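Local atomic coordinates of putative peptidase (PDB entry 4L8K), a protein that is probably a serine peptidase of family S41, inferred to hydrolyse peptide bonds, with a catalytic domain of the ClpP/crotonase clan. Residues 10-15 / 39-44; 16-21 / 253-258; 90-95 / 293-298; 288-293 / 298-303. All blocks are in the same frame, centred on the assembly; numbering follows the deposited sequence.

In the fold
From the N terminus, helix 8-22 enters contact 1 first, which closes a short loop by bringing helix 33-43 back against it within the region resembling the tricorn protease C1 domain. The same helix then makes contact 2, reaching across more than 230 residues to strand 252-256, so contacts 1 and 2 cross along the chain and touch through Leu-257 and Pro-258. Contact 3 joins the start of helix 93-100 to helix 292-296 and crosses contact 2. Contact 4 closes the short helical connection 292-296; it crosses contact 3 and shares Glu-293 and Gly-298 with it. Contacts 3 and 4 sit beside the mixed sheet, far from the others: contacts 2 and 3 have centres about 42 Å apart.

Contact 1 (10-15 / 39-44); sequences DNFEAL and RYNLLV
Phe-12 of helix 8-22 pushes its ring against the end of helix 33-43, where Tyr-40, Asn-41 and, just past the helix, Val-44 receive it. It has by far the most surface buried here. Its CG stands anti to the backbone N (chi1 156°), which carries the ring out toward the other helix. The far end of the ring meets both main chain and side chain: CZ lies 3.6 Å from Asn-41 N, while CE1 comes within 3.7 Å of Tyr-40 CB. Over one face sits Tyr-40 O, offset toward the rim; that oxygen already accepts from Leu-43 N and Val-44 N. At the root of the ring, Val-44 puts both methyls to work. CG1 packs 3.8 Å from Phe-12 CB, and CG2 approaches Phe-12 CG obliquely at 3.9 Å. Asn-41 adds its CB, 4.1 Å from Phe-12 CZ, and turns its amide oxygen to Arg-9. The phenol of Tyr-40 leads away to Glu-63, and Met-60 of helix 50-61 and the ring of Tyr-37 also meet Phe-12. The two helices are thus joined by apolar packing of one aromatic ring on a helix end, and the nearby polar side chains find their partners around its margin.

Contact 2 (16-21 / 253-258); sequences WRIMDE and FSSELP
Ile-18 of helix 8-22 packs on Phe-253, Ser-255 and Leu-257, joining this helix to strand 252-256, an outer strand of a three-stranded antiparallel sheet. Helix and strand run nearly antiparallel, at 155°, with their axes 10.1 Å apart. Apolar contacts dominate, and Ile-18 divides them between its branches. CG2, anti to the backbone N, meets the edge of the Phe-253 ring near its plane, 3.7 Å from CE2. CD1, at the end of the longer branch, lies 3.7 Å from Leu-257 CD2. Polar atoms border this packing without bonding across it: Ile-18 CD1 lies 3.8 Å from Glu-256 O and also rests against the Ser-255 side chain. An alanine here would be likely to leave the Phe-253 edge and the Leu-257 methyl without their apolar partner and open a gap between helix and strand. Beyond the two segments, Phe-253 stacks on Phe-265, and Val-263 of the adjoining strand also touches Ile-18. The hydroxyl of Ser-255 comes alongside the isoleucine chain, with OG 3.6 Å from Ile-18 CD1.

Contact 3 (90-95 / 293-298); sequences NFYKEI and EDIMKG
Ile-95 and Tyr-92, from the beginning of helix 93-100, face the C-terminal end of helix 292-296 and meet it in two different ways. Ile-95 comes end-on: its CD1 methyl points into the terminal turn, 3.4 Å from Ile-295 O and 3.5 Å from Gly-298 CA. With chi1 -65° and chi2 -67°, the longer branch bends toward this turn, whereas CG2 lies 3.8 Å from Gly-298 O. Tyr-92 instead brings the CE2 corner of its ring. The side chains of Tyr-92 and Ile-295 cross at about a right angle, and Ile-295 CD1 approaches the ring obliquely, 3.7 Å from Tyr-92 CE2. Ile-295 CG2 lies farther back, a looser 4.5 Å from Ile-95 CD1.

The glycine ends its helix in a Schellman motif: its phi is positive (67°), and Gly-298 N donates to Ile-295 O at 2.9 Å. The same carbonyl therefore takes a backbone bond while lying beside the methyl of Ile-95. Tyr-92 holds the N-cap position of its own helix, and the contact places that helix start against another helix's end. Asn-98, farther along helix 93-100, bonds to Gly-298 O. Next to Tyr-92 in the chain, Phe-91 meets the ring of Tyr-124, carried by strand 120-125 of the mixed sheet.

Contact 4 (288-293 / 298-303); sequences VAITGE and GRDTII
The touching parts of 288-293 and 298-303 run roughly antiparallel, 156° apart end to end, with Ile-290 CA 4.8 Å from Thr-301 CA. One hydrogen bond spans them: Thr-291 N donates to Thr-301 OG1 at 3.0 Å, with a fairly straight N-H...O angle of 164°. That hydroxyl also bonds to Asp-294 OD2, so Thr-301 at the start of helix 301-311 is linked both to the N-cap residue Thr-291 and to helix 292-296. Thr-301 CB lies 3.4 Å from Ala-289 O.

Apolar chains fill the rest. Ile-302 CD1 packs 4.0 Å from Ile-290 CG1, the two side chains crossing at about a right angle, and its CG1 meets Val-288 CG1 at 4.0 Å. Ile-290 CD1 rests on the carboxylate of Asp-300, 3.6 Å from OD1. Asp-300 is the N-cap of helix 301-311; with CG anti to the backbone N (chi1 -175°), its carboxylate reaches the first-turn N-H groups. OD1 accepts from Ile-303 N at 3.1 Å, from above the carboxylate plane, and weakly from Ile-302 N; OD2 pairs with Arg-155. A leucine in place of Asp-300 would probably leave these helix-start N-H groups uncapped and Arg-155 without its counter-charge.

Val-288 continues from edge strand 286-287 and bonds through its backbone to Gly-242, while Ile-302 leans on Met-241 and Leu-216 of strands 238-242 and 213-217, seating helix 301-311 against the mixed sheet.

Contact 1 (10-15 / 39-44)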
loop_
_atom_site.group_PDB
_atom_site.type_symbol
_atom_site.label_atom_id
_atom_site.label_comp_id
_atom_site.label_asym_id
_atom_site.label_seq_id
_atom_site.Cartn_x
_atom_site.Cartn_y
_atom_site.Cartn_z
ATOM N N ASP A 10 -21.481 -20.550 -17.967
ATOM C CA ASP A 10 -22.196 -19.343 -17.520
ATOM C C ASP A 10 -21.335 -18.526 -16.575
ATOM O O ASP A 10 -21.332 -17.299 -16.664
ATOM C CB ASP A 10 -23.520 -19.708 -16.831
ATOM C CG ASP A 10 -24.606 -20.211 -17.758
ATOM O OD1 ASP A 10 -24.497 -19.983 -18.988
ATOM O OD2 ASP A 10 -25.579 -20.822 -17.256
ATOM N N ASN A 11 -20.583 -19.209 -15.684
ATOM C CA ASN A 11 -19.676 -18.561 -14.739
ATOM C C ASN A 11 -18.439 -18.048 -15.461
ATOM O O ASN A 11 -17.973 -16.958 -15.149
ATOM C CB ASN A 11 -19.333 -19.502 -13.608
ATOM C CG ASN A 11 -20.520 -19.645 -12.698
ATOM O OD1 ASN A 11 -20.804 -18.773 -11.881
ATOM N ND2 ASN A 11 -21.323 -20.668 -12.925
ATOM N N PHE A 12 -17.958 -18.776 -16.478
ATOM C CA PHE A 12 -16.850 -18.290 -17.316
ATOM C C PHE A 12 -17.257 -16.956 -17.991
ATOM O O PHE A 12 -16.539 -15.954 -17.875
ATOM C CB PHE A 12 -16.449 -19.348 -18.372
ATOM C CG PHE A 12 -15.773 -18.785 -19.600
ATOM C CD1 PHE A 12 -14.542 -18.133 -19.505
ATOM C CD2 PHE A 12 -16.373 -18.892 -20.853
ATOM C CE1 PHE A 12 -13.936 -17.574 -20.640
ATOM C CE2 PHE A 12 -15.750 -18.371 -21.991
ATOM C CZ PHE A 12 -14.536 -17.707 -21.875
ATOM N N GLU A 13 -18.420 -16.965 -18.685
ATOM C CA GLU A 13 -18.966 -15.809 -19.398
ATOM C C GLU A 13 -19.152 -14.616 -18.461
ATOM O O GLU A 13 -18.694 -13.531 -18.793
ATOM C CB GLU A 13 -20.311 -16.149 -20.081
ATOM C CG GLU A 13 -20.213 -17.127 -21.241
ATOM C CD GLU A 13 -19.603 -16.664 -22.553
ATOM O OE1 GLU A 13 -19.381 -15.443 -22.728
ATOM O OE2 GLU A 13 -19.375 -17.537 -23.425
ATOM N N ALA A 14 -19.775 -14.831 -17.285
ATOM C CA ALA A 14 -20.036 -13.788 -16.293
ATOM C C ALA A 14 -18.739 -13.180 -15.755
ATOM O O ALA A 14 -18.623 -11.956 -15.734
ATOM C CB ALA A 14 -20.857 -14.345 -15.146
ATOM N N LEU A 15 -17.756 -14.028 -15.371
ATOM C CA LEU A 15 -16.467 -13.574 -14.869
ATOM C C LEU A 15 -15.700 -12.772 -15.936
ATOM O O LEU A 15 -15.159 -11.719 -15.606
ATOM C CB LEU A 15 -15.611 -14.754 -14.349
ATOM C CG LEU A 15 -14.213 -14.370 -13.798
ATOM C CD1 LEU A 15 -14.303 -13.329 -12.673
ATOM C CD2 LEU A 15 -13.440 -15.569 -13.361
ATOM N N ARG A 39 -9.133 -17.990 -25.977
ATOM C CA ARG A 39 -8.373 -19.118 -25.435
ATOM C C ARG A 39 -9.171 -19.897 -24.375
ATOM O O ARG A 39 -9.311 -21.114 -24.483
ATOM C CB ARG A 39 -7.044 -18.641 -24.850
ATOM C CG ARG A 39 -6.008 -18.377 -25.933
ATOM C CD ARG A 39 -4.624 -18.102 -25.384
ATOM N NE ARG A 39 -4.537 -16.794 -24.732
ATOM C CZ ARG A 39 -4.198 -16.605 -23.461
ATOM N NH1 ARG A 39 -3.899 -17.637 -22.682
ATOM N NH2 ARG A 39 -4.138 -15.383 -22.964
ATOM N N TYR A 40 -9.710 -19.188 -23.368
ATOM C CA TYR A 40 -10.443 -19.813 -22.263
ATOM C C TYR A 40 -11.815 -20.342 -22.684
ATOM O O TYR A 40 -12.325 -21.266 -22.046
ATOM C CB TYR A 40 -10.540 -18.854 -21.066
ATOM C CG TYR A 40 -9.213 -18.764 -20.341
ATOM C CD1 TYR A 40 -8.194 -17.923 -20.801
ATOM C CD2 TYR A 40 -8.942 -19.575 -19.243
ATOM C CE1 TYR A 40 -6.952 -17.867 -20.160
ATOM C CE2 TYR A 40 -7.698 -19.546 -18.617
ATOM C CZ TYR A 40 -6.717 -18.673 -19.065
ATOM O OH TYR A 40 -5.506 -18.617 -18.429
ATOM N N ASN A 41 -12.373 -19.814 -23.779
ATOM C CA ASN A 41 -13.628 -20.280 -24.363
ATOM C C ASN A 41 -13.493 -21.758 -24.757
ATOM O O ASN A 41 -14.433 -22.532 -24.553
ATOM C CB ASN A 41 -13.988 -19.428 -25.584
ATOM C CG ASN A 41 -15.226 -19.857 -26.311
ATOM O OD1 ASN A 41 -16.278 -20.060 -25.722
ATOM N ND2 ASN A 41 -15.137 -19.955 -27.618
ATOM N N LEU A 42 -12.293 -22.146 -25.261
ATOM C CA LEU A 42 -11.971 -23.508 -25.704
ATOM C C LEU A 42 -11.631 -24.424 -24.542
ATOM O O LEU A 42 -11.681 -25.649 -24.695
ATOM C CB LEU A 42 -10.791 -23.500 -26.699
ATOM C CG LEU A 42 -10.944 -22.653 -27.978
ATOM C CD1 LEU A 42 -9.604 -22.451 -28.659
ATOM C CD2 LEU A 42 -11.942 -23.264 -28.941
ATOM N N LEU A 43 -11.289 -23.846 -23.387
ATOM C CA LEU A 43 -10.882 -24.611 -22.216
ATOM C C LEU A 43 -12.040 -24.918 -21.255
ATOM O O LEU A 43 -12.073 -26.015 -20.690
ATOM C CB LEU A 43 -9.743 -23.883 -21.466
ATOM C CG LEU A 43 -8.418 -23.726 -22.245
ATOM C CD1 LEU A 43 -7.476 -22.801 -21.550
ATOM C CD2 LEU A 43 -7.723 -25.027 -22.400
ATOM N N VAL A 44 -12.979 -23.979 -21.068
ATOM C CA VAL A 44 -14.095 -24.188 -20.148
ATOM C C VAL A 44 -15.158 -25.099 -20.798
ATOM O O VAL A 44 -15.657 -24.800 -21.879
ATOM C CB VAL A 44 -14.694 -22.855 -19.640
ATOM C CG1 VAL A 44 -15.807 -23.107 -18.632
ATOM C CG2 VAL A 44 -13.611 -21.943 -19.047
#

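Contact 2 (16-21 / 253-258)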
loop_
_atom_site.group_PDB
_atom_site.type_symbol
_atom_site.label_atom_id
_atom_site.label_comp_id
_atom_site.label_asym_id
_atom_site.label_seq_id
_atom_site.Cartn_x
_atom_site.Cartn_y
_atom_site.Cartn_z
ATOM N N TRP A 16 -15.659 -13.256 -17.196
ATOM C CA TRP A 16 -14.968 -12.548 -18.274
ATOM C C TRP A 16 -15.582 -11.139 -18.482
ATOM O O TRP A 16 -14.844 -10.161 -18.632
ATOM C CB TRP A 16 -15.002 -13.363 -19.593
ATOM C CG TRP A 16 -14.157 -12.721 -20.658
ATOM C CD1 TRP A 16 -12.809 -12.862 -20.825
ATOM C CD2 TRP A 16 -14.564 -11.664 -21.554
ATOM N NE1 TRP A 16 -12.367 -12.034 -21.836
ATOM C CE2 TRP A 16 -13.425 -11.288 -22.300
ATOM C CE3 TRP A 16 -15.801 -11.062 -21.860
ATOM C CZ2 TRP A 16 -13.487 -10.345 -23.342
ATOM C CZ3 TRP A 16 -15.858 -10.126 -22.886
ATOM C CH2 TRP A 16 -14.713 -9.766 -23.605
ATOM N N ARG A 17 -16.930 -11.061 -18.486
ATOM C CA ARG A 17 -17.719 -9.844 -18.671
ATOM C C ARG A 17 -17.519 -8.860 -17.506
ATOM O O ARG A 17 -17.358 -7.661 -17.752
ATOM C CB ARG A 17 -19.204 -10.188 -18.835
ATOM C CG ARG A 17 -19.836 -9.615 -20.109
ATOM C CD ARG A 17 -21.321 -9.907 -20.198
ATOM N NE ARG A 17 -22.131 -8.709 -19.957
ATOM C CZ ARG A 17 -22.573 -8.328 -18.763
ATOM N NH1 ARG A 17 -22.283 -9.043 -17.679
ATOM N NH2 ARG A 17 -23.294 -7.222 -18.637
ATOM N N ILE A 18 -17.499 -9.368 -16.246
ATOM C CA ILE A 18 -17.285 -8.533 -15.055
ATOM C C ILE A 18 -15.910 -7.833 -15.171
ATOM O O ILE A 18 -15.818 -6.626 -14.929
ATOM C CB ILE A 18 -17.441 -9.330 -13.730
ATOM C CG1 ILE A 18 -18.925 -9.688 -13.488
ATOM C CG2 ILE A 18 -16.880 -8.531 -12.530
ATOM C CD1 ILE A 18 -19.182 -10.791 -12.475
HETATM N N MSE A 19 -14.866 -8.594 -15.580
HETATM C CA MSE A 19 -13.522 -8.069 -15.771
HETATM C C MSE A 19 -13.485 -7.092 -16.928
HETATM O O MSE A 19 -12.979 -5.980 -16.774
HETATM C CB MSE A 19 -12.542 -9.215 -16.013
HETATM C CG MSE A 19 -12.148 -9.953 -14.736
HETATM SE SE MSE A 19 -10.878 -8.924 -13.717
HETATM C CE MSE A 19 -9.303 -9.063 -14.834
ATOM N N ASP A 20 -14.064 -7.489 -18.077
ATOM C CA ASP A 20 -14.107 -6.683 -19.306
ATOM C C ASP A 20 -14.696 -5.289 -19.082
ATOM O O ASP A 20 -14.160 -4.309 -19.599
ATOM C CB ASP A 20 -14.920 -7.409 -20.382
ATOM C CG ASP A 20 -14.824 -6.790 -21.757
ATOM O OD1 ASP A 20 -13.690 -6.682 -22.287
ATOM O OD2 ASP A 20 -15.878 -6.445 -22.322
ATOM N N GLU A 21 -15.769 -5.201 -18.293
ATOM C CA GLU A 21 -16.489 -3.959 -18.069
ATOM C C GLU A 21 -16.028 -3.152 -16.858
ATOM O O GLU A 21 -16.268 -1.940 -16.847
ATOM C CB GLU A 21 -17.992 -4.257 -17.936
ATOM C CG GLU A 21 -18.565 -4.903 -19.201
ATOM C CD GLU A 21 -20.006 -5.374 -19.192
ATOM O OE1 GLU A 21 -20.650 -5.383 -18.116
ATOM O OE2 GLU A 21 -20.484 -5.764 -20.281
ATOM N N PHE A 253 -13.357 -3.163 -5.725
ATOM C CA PHE A 253 -14.524 -3.578 -6.478
ATOM C C PHE A 253 -14.739 -5.033 -6.146
ATOM O O PHE A 253 -13.781 -5.797 -6.016
ATOM C CB PHE A 253 -14.347 -3.372 -8.005
ATOM C CG PHE A 253 -15.455 -3.951 -8.861
ATOM C CD1 PHE A 253 -16.600 -3.214 -9.137
ATOM C CD2 PHE A 253 -15.389 -5.262 -9.325
ATOM C CE1 PHE A 253 -17.637 -3.760 -9.901
ATOM C CE2 PHE A 253 -16.436 -5.815 -10.080
ATOM C CZ PHE A 253 -17.555 -5.061 -10.358
ATOM N N SER A 254 -15.981 -5.418 -5.978
ATOM C CA SER A 254 -16.355 -6.791 -5.732
ATOM C C SER A 254 -17.681 -7.077 -6.384
ATOM O O SER A 254 -18.569 -6.223 -6.349
ATOM C CB SER A 254 -16.406 -7.095 -4.248
ATOM O OG SER A 254 -16.063 -8.463 -4.087
ATOM N N SER A 255 -17.799 -8.253 -7.035
ATOM C CA SER A 255 -19.018 -8.713 -7.692
ATOM C C SER A 255 -19.143 -10.214 -7.510
ATOM O O SER A 255 -18.133 -10.919 -7.455
ATOM C CB SER A 255 -18.995 -8.362 -9.176
ATOM O OG SER A 255 -20.259 -8.626 -9.764
ATOM N N GLU A 256 -20.373 -10.700 -7.420
ATOM C CA GLU A 256 -20.637 -12.128 -7.304
ATOM C C GLU A 256 -20.835 -12.763 -8.682
ATOM O O GLU A 256 -21.331 -12.112 -9.605
ATOM C CB GLU A 256 -21.885 -12.362 -6.445
ATOM C CG GLU A 256 -21.617 -13.160 -5.189
ATOM C CD GLU A 256 -22.854 -13.405 -4.354
ATOM O OE1 GLU A 256 -23.790 -14.071 -4.854
ATOM O OE2 GLU A 256 -22.881 -12.940 -3.191
ATOM N N LEU A 257 -20.456 -14.032 -8.815
ATOM C CA LEU A 257 -20.680 -14.811 -10.025
ATOM C C LEU A 257 -22.029 -15.548 -9.904
ATOM O O LEU A 257 -22.503 -15.725 -8.772
ATOM C CB LEU A 257 -19.540 -15.842 -10.234
ATOM C CG LEU A 257 -18.103 -15.354 -10.459
ATOM C CD1 LEU A 257 -17.239 -16.498 -10.992
ATOM C CD2 LEU A 257 -18.053 -14.191 -11.437
ATOM N N PRO A 258 -22.626 -16.077 -11.008
ATOM C CA PRO A 258 -23.872 -16.850 -10.862
ATOM C C PRO A 258 -23.774 -18.004 -9.850
ATOM O O PRO A 258 -24.783 -18.321 -9.232
ATOM C CB PRO A 258 -24.115 -17.399 -12.280
ATOM C CG PRO A 258 -23.489 -16.379 -13.174
ATOM C CD PRO A 258 -22.243 -15.953 -12.432
#

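Contact 3 (90-95 / 293-298)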
loop_
_atom_site.group_PDB
_atom_site.type_symbol
_atom_site.label_atom_id
_atom_site.label_comp_id
_atom_site.label_asym_id
_atom_site.label_seq_id
_atom_site.Cartn_x
_atom_site.Cartn_y
_atom_site.Cartn_z
ATOM N N ASN A 90 12.092 -7.560 3.304
ATOM C CA ASN A 90 12.605 -6.231 3.743
ATOM C C ASN A 90 12.013 -5.778 5.059
ATOM O O ASN A 90 11.972 -4.567 5.349
ATOM C CB ASN A 90 12.413 -5.147 2.649
ATOM C CG ASN A 90 13.476 -5.236 1.572
ATOM O OD1 ASN A 90 14.634 -5.525 1.846
ATOM N ND2 ASN A 90 13.112 -5.031 0.331
ATOM N N PHE A 91 11.622 -6.761 5.899
ATOM C CA PHE A 91 11.074 -6.551 7.248
ATOM C C PHE A 91 11.086 -7.886 7.978
ATOM O O PHE A 91 10.703 -8.895 7.391
ATOM C CB PHE A 91 9.626 -5.972 7.208
ATOM C CG PHE A 91 9.035 -5.708 8.574
ATOM C CD1 PHE A 91 9.313 -4.525 9.254
ATOM C CD2 PHE A 91 8.242 -6.662 9.200
ATOM C CE1 PHE A 91 8.808 -4.296 10.540
ATOM C CE2 PHE A 91 7.735 -6.441 10.489
ATOM C CZ PHE A 91 8.020 -5.257 11.145
ATOM N N TYR A 92 11.537 -7.892 9.238
ATOM C CA TYR A 92 11.566 -9.072 10.100
ATOM C C TYR A 92 11.267 -8.592 11.481
ATOM O O TYR A 92 11.997 -7.736 12.011
ATOM C CB TYR A 92 12.926 -9.820 10.043
ATOM C CG TYR A 92 13.310 -10.254 8.642
ATOM C CD1 TYR A 92 12.809 -11.434 8.094
ATOM C CD2 TYR A 92 14.127 -9.455 7.840
ATOM C CE1 TYR A 92 13.144 -11.826 6.795
ATOM C CE2 TYR A 92 14.451 -9.829 6.541
ATOM C CZ TYR A 92 13.970 -11.020 6.028
ATOM O OH TYR A 92 14.308 -11.386 4.754
ATOM N N LYS A 93 10.175 -9.090 12.055
ATOM C CA LYS A 93 9.719 -8.740 13.401
ATOM C C LYS A 93 10.837 -9.012 14.440
ATOM O O LYS A 93 11.075 -8.181 15.317
ATOM C CB LYS A 93 8.432 -9.545 13.714
ATOM C CG LYS A 93 7.923 -9.508 15.157
ATOM C CD LYS A 93 7.125 -8.241 15.496
ATOM C CE LYS A 93 6.441 -8.291 16.856
ATOM N NZ LYS A 93 7.374 -8.607 17.990
ATOM N N GLU A 94 11.548 -10.144 14.301
ATOM C CA GLU A 94 12.626 -10.561 15.214
ATOM C C GLU A 94 13.778 -9.539 15.205
ATOM O O GLU A 94 14.351 -9.266 16.260
ATOM C CB GLU A 94 13.143 -11.978 14.863
ATOM C CG GLU A 94 12.076 -13.061 14.951
ATOM C CD GLU A 94 11.051 -13.204 13.827
ATOM O OE1 GLU A 94 11.187 -12.543 12.765
ATOM O OE2 GLU A 94 10.103 -14.001 14.023
ATOM N N ILE A 95 14.095 -8.951 14.031
ATOM C CA ILE A 95 15.139 -7.922 13.934
ATOM C C ILE A 95 14.579 -6.587 14.500
ATOM O O ILE A 95 15.280 -5.882 15.218
ATOM C CB ILE A 95 15.678 -7.785 12.484
ATOM C CG1 ILE A 95 16.423 -9.056 11.992
ATOM C CG2 ILE A 95 16.539 -6.520 12.297
ATOM C CD1 ILE A 95 17.749 -9.512 12.594
ATOM N N GLU A 293 24.007 -9.986 5.757
ATOM C CA GLU A 293 24.976 -9.792 6.826
ATOM C C GLU A 293 24.405 -8.909 7.953
ATOM O O GLU A 293 24.846 -9.043 9.090
ATOM C CB GLU A 293 26.324 -9.239 6.304
ATOM C CG GLU A 293 26.284 -7.863 5.643
ATOM C CD GLU A 293 25.885 -7.807 4.178
ATOM O OE1 GLU A 293 25.472 -8.844 3.603
ATOM O OE2 GLU A 293 26.000 -6.705 3.599
ATOM N N ASP A 294 23.442 -8.026 7.665
ATOM C CA ASP A 294 22.849 -7.233 8.742
ATOM C C ASP A 294 21.934 -8.094 9.623
ATOM O O ASP A 294 21.882 -7.855 10.832
ATOM C CB ASP A 294 22.097 -5.996 8.226
ATOM C CG ASP A 294 23.002 -4.783 8.110
ATOM O OD1 ASP A 294 24.055 -4.753 8.802
ATOM O OD2 ASP A 294 22.614 -3.822 7.420
ATOM N N ILE A 295 21.233 -9.093 9.021
ATOM C CA ILE A 295 20.351 -10.037 9.715
ATOM C C ILE A 295 21.198 -10.804 10.718
ATOM O O ILE A 295 20.803 -10.946 11.884
ATOM C CB ILE A 295 19.639 -10.983 8.697
ATOM C CG1 ILE A 295 18.508 -10.238 7.958
ATOM C CG2 ILE A 295 19.128 -12.293 9.363
ATOM C CD1 ILE A 295 18.000 -10.927 6.651
HETATM N N MSE A 296 22.391 -11.255 10.253
HETATM C CA MSE A 296 23.366 -11.989 11.061
HETATM C C MSE A 296 23.915 -11.138 12.217
HETATM O O MSE A 296 24.397 -11.679 13.209
HETATM C CB MSE A 296 24.505 -12.472 10.172
HETATM C CG MSE A 296 24.065 -13.541 9.211
HETATM SE SE MSE A 296 25.516 -14.169 8.182
HETATM C CE MSE A 296 24.719 -15.862 7.613
ATOM N N LYS A 297 23.848 -9.806 12.092
ATOM C CA LYS A 297 24.307 -8.888 13.143
ATOM C C LYS A 297 23.115 -8.380 13.975
ATOM O O LYS A 297 23.308 -7.560 14.861
ATOM C CB LYS A 297 25.082 -7.705 12.548
ATOM C CG LYS A 297 26.417 -8.080 11.913
ATOM C CD LYS A 297 27.034 -6.874 11.245
ATOM C CE LYS A 297 27.800 -7.260 10.002
ATOM N NZ LYS A 297 27.963 -6.116 9.074
ATOM N N GLY A 298 21.911 -8.886 13.675
ATOM C CA GLY A 298 20.633 -8.502 14.286
ATOM C C GLY A 298 20.220 -7.083 13.948
ATOM O O GLY A 298 19.477 -6.448 14.712
#

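Contact 4 (288-293 / 298-303)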
loop_
_atom_site.group_PDB
_atom_site.type_symbol
_atom_site.label_atom_id
_atom_site.label_comp_id
_atom_site.label_asym_id
_atom_site.label_seq_id
_atom_site.Cartn_x
_atom_site.Cartn_y
_atom_site.Cartn_z
ATOM N N VAL A 288 16.596 0.941 -0.276
ATOM C CA VAL A 288 17.406 0.276 0.749
ATOM C C VAL A 288 16.780 -1.101 0.974
ATOM O O VAL A 288 15.567 -1.203 1.144
ATOM C CB VAL A 288 17.597 1.070 2.096
ATOM C CG1 VAL A 288 18.586 0.355 3.017
ATOM C CG2 VAL A 288 18.072 2.502 1.866
ATOM N N ALA A 289 17.604 -2.149 0.964
ATOM C CA ALA A 289 17.185 -3.531 1.194
ATOM C C ALA A 289 17.885 -4.087 2.416
ATOM O O ALA A 289 19.078 -3.823 2.593
ATOM C CB ALA A 289 17.508 -4.412 -0.037
ATOM N N ILE A 290 17.174 -4.887 3.242
ATOM C CA ILE A 290 17.806 -5.566 4.387
ATOM C C ILE A 290 18.825 -6.589 3.815
ATOM O O ILE A 290 18.497 -7.359 2.916
ATOM C CB ILE A 290 16.790 -6.199 5.376
ATOM C CG1 ILE A 290 15.917 -5.084 6.027
ATOM C CG2 ILE A 290 17.525 -7.032 6.476
ATOM C CD1 ILE A 290 14.880 -5.604 7.017
ATOM N N THR A 291 20.075 -6.509 4.281
ATOM C CA THR A 291 21.129 -7.386 3.790
ATOM C C THR A 291 21.254 -8.625 4.648
ATOM O O THR A 291 20.916 -8.600 5.834
ATOM C CB THR A 291 22.452 -6.641 3.700
ATOM O OG1 THR A 291 22.864 -6.296 5.014
ATOM C CG2 THR A 291 22.355 -5.409 2.824
ATOM N N GLY A 292 21.755 -9.684 4.038
ATOM C CA GLY A 292 21.998 -10.966 4.700
ATOM C C GLY A 292 22.971 -10.855 5.870
ATOM O O GLY A 292 22.752 -11.493 6.903
ATOM N N GLU A 293 24.007 -9.986 5.757
ATOM C CA GLU A 293 24.976 -9.792 6.826
ATOM C C GLU A 293 24.405 -8.909 7.953
ATOM O O GLU A 293 24.846 -9.043 9.090
ATOM C CB GLU A 293 26.324 -9.239 6.304
ATOM C CG GLU A 293 26.284 -7.863 5.643
ATOM C CD GLU A 293 25.885 -7.807 4.178
ATOM O OE1 GLU A 293 25.472 -8.844 3.603
ATOM O OE2 GLU A 293 26.000 -6.705 3.599
ATOM N N GLY A 298 21.911 -8.886 13.675
ATOM C CA GLY A 298 20.633 -8.502 14.286
ATOM C C GLY A 298 20.220 -7.083 13.948
ATOM O O GLY A 298 19.477 -6.448 14.712
ATOM N N ARG A 299 20.707 -6.575 12.791
ATOM C CA ARG A 299 20.466 -5.198 12.335
ATOM C C ARG A 299 19.478 -5.112 11.192
ATOM O O ARG A 299 19.426 -6.002 10.335
ATOM C CB ARG A 299 21.784 -4.562 11.867
ATOM C CG ARG A 299 22.746 -4.182 12.976
ATOM C CD ARG A 299 24.149 -3.990 12.409
ATOM N NE ARG A 299 24.203 -3.032 11.292
ATOM C CZ ARG A 299 24.506 -1.742 11.414
ATOM N NH1 ARG A 299 24.785 -1.226 12.605
ATOM N NH2 ARG A 299 24.548 -0.964 10.346
ATOM N N ASP A 300 18.724 -4.004 11.157
ATOM C CA ASP A 300 17.793 -3.717 10.075
ATOM C C ASP A 300 18.467 -2.650 9.226
ATOM O O ASP A 300 18.583 -1.510 9.669
ATOM C CB ASP A 300 16.416 -3.246 10.648
ATOM C CG ASP A 300 15.307 -3.020 9.624
ATOM O OD1 ASP A 300 15.588 -2.441 8.552
ATOM O OD2 ASP A 300 14.140 -3.373 9.920
ATOM N N THR A 301 18.931 -3.016 8.033
ATOM C CA THR A 301 19.630 -2.116 7.099
ATOM C C THR A 301 18.833 -0.826 6.828
ATOM O O THR A 301 19.427 0.256 6.773
ATOM C CB THR A 301 19.925 -2.851 5.772
ATOM O OG1 THR A 301 20.357 -4.172 6.082
ATOM C CG2 THR A 301 21.004 -2.163 4.930
ATOM N N ILE A 302 17.491 -0.951 6.707
ATOM C CA ILE A 302 16.600 0.159 6.409
ATOM C C ILE A 302 16.507 1.100 7.618
ATOM O O ILE A 302 16.691 2.308 7.438
ATOM C CB ILE A 302 15.211 -0.340 5.893
ATOM C CG1 ILE A 302 15.425 -1.327 4.711
ATOM C CG2 ILE A 302 14.353 0.858 5.463
ATOM C CD1 ILE A 302 14.165 -2.037 4.152
ATOM N N ILE A 303 16.279 0.565 8.843
ATOM C CA ILE A 303 16.232 1.428 10.032
ATOM C C ILE A 303 17.600 2.140 10.202
ATOM O O ILE A 303 17.625 3.351 10.443
ATOM C CB ILE A 303 15.783 0.677 11.317
ATOM C CG1 ILE A 303 14.338 0.129 11.166
ATOM C CG2 ILE A 303 15.897 1.591 12.578
ATOM C CD1 ILE A 303 13.862 -0.837 12.347
#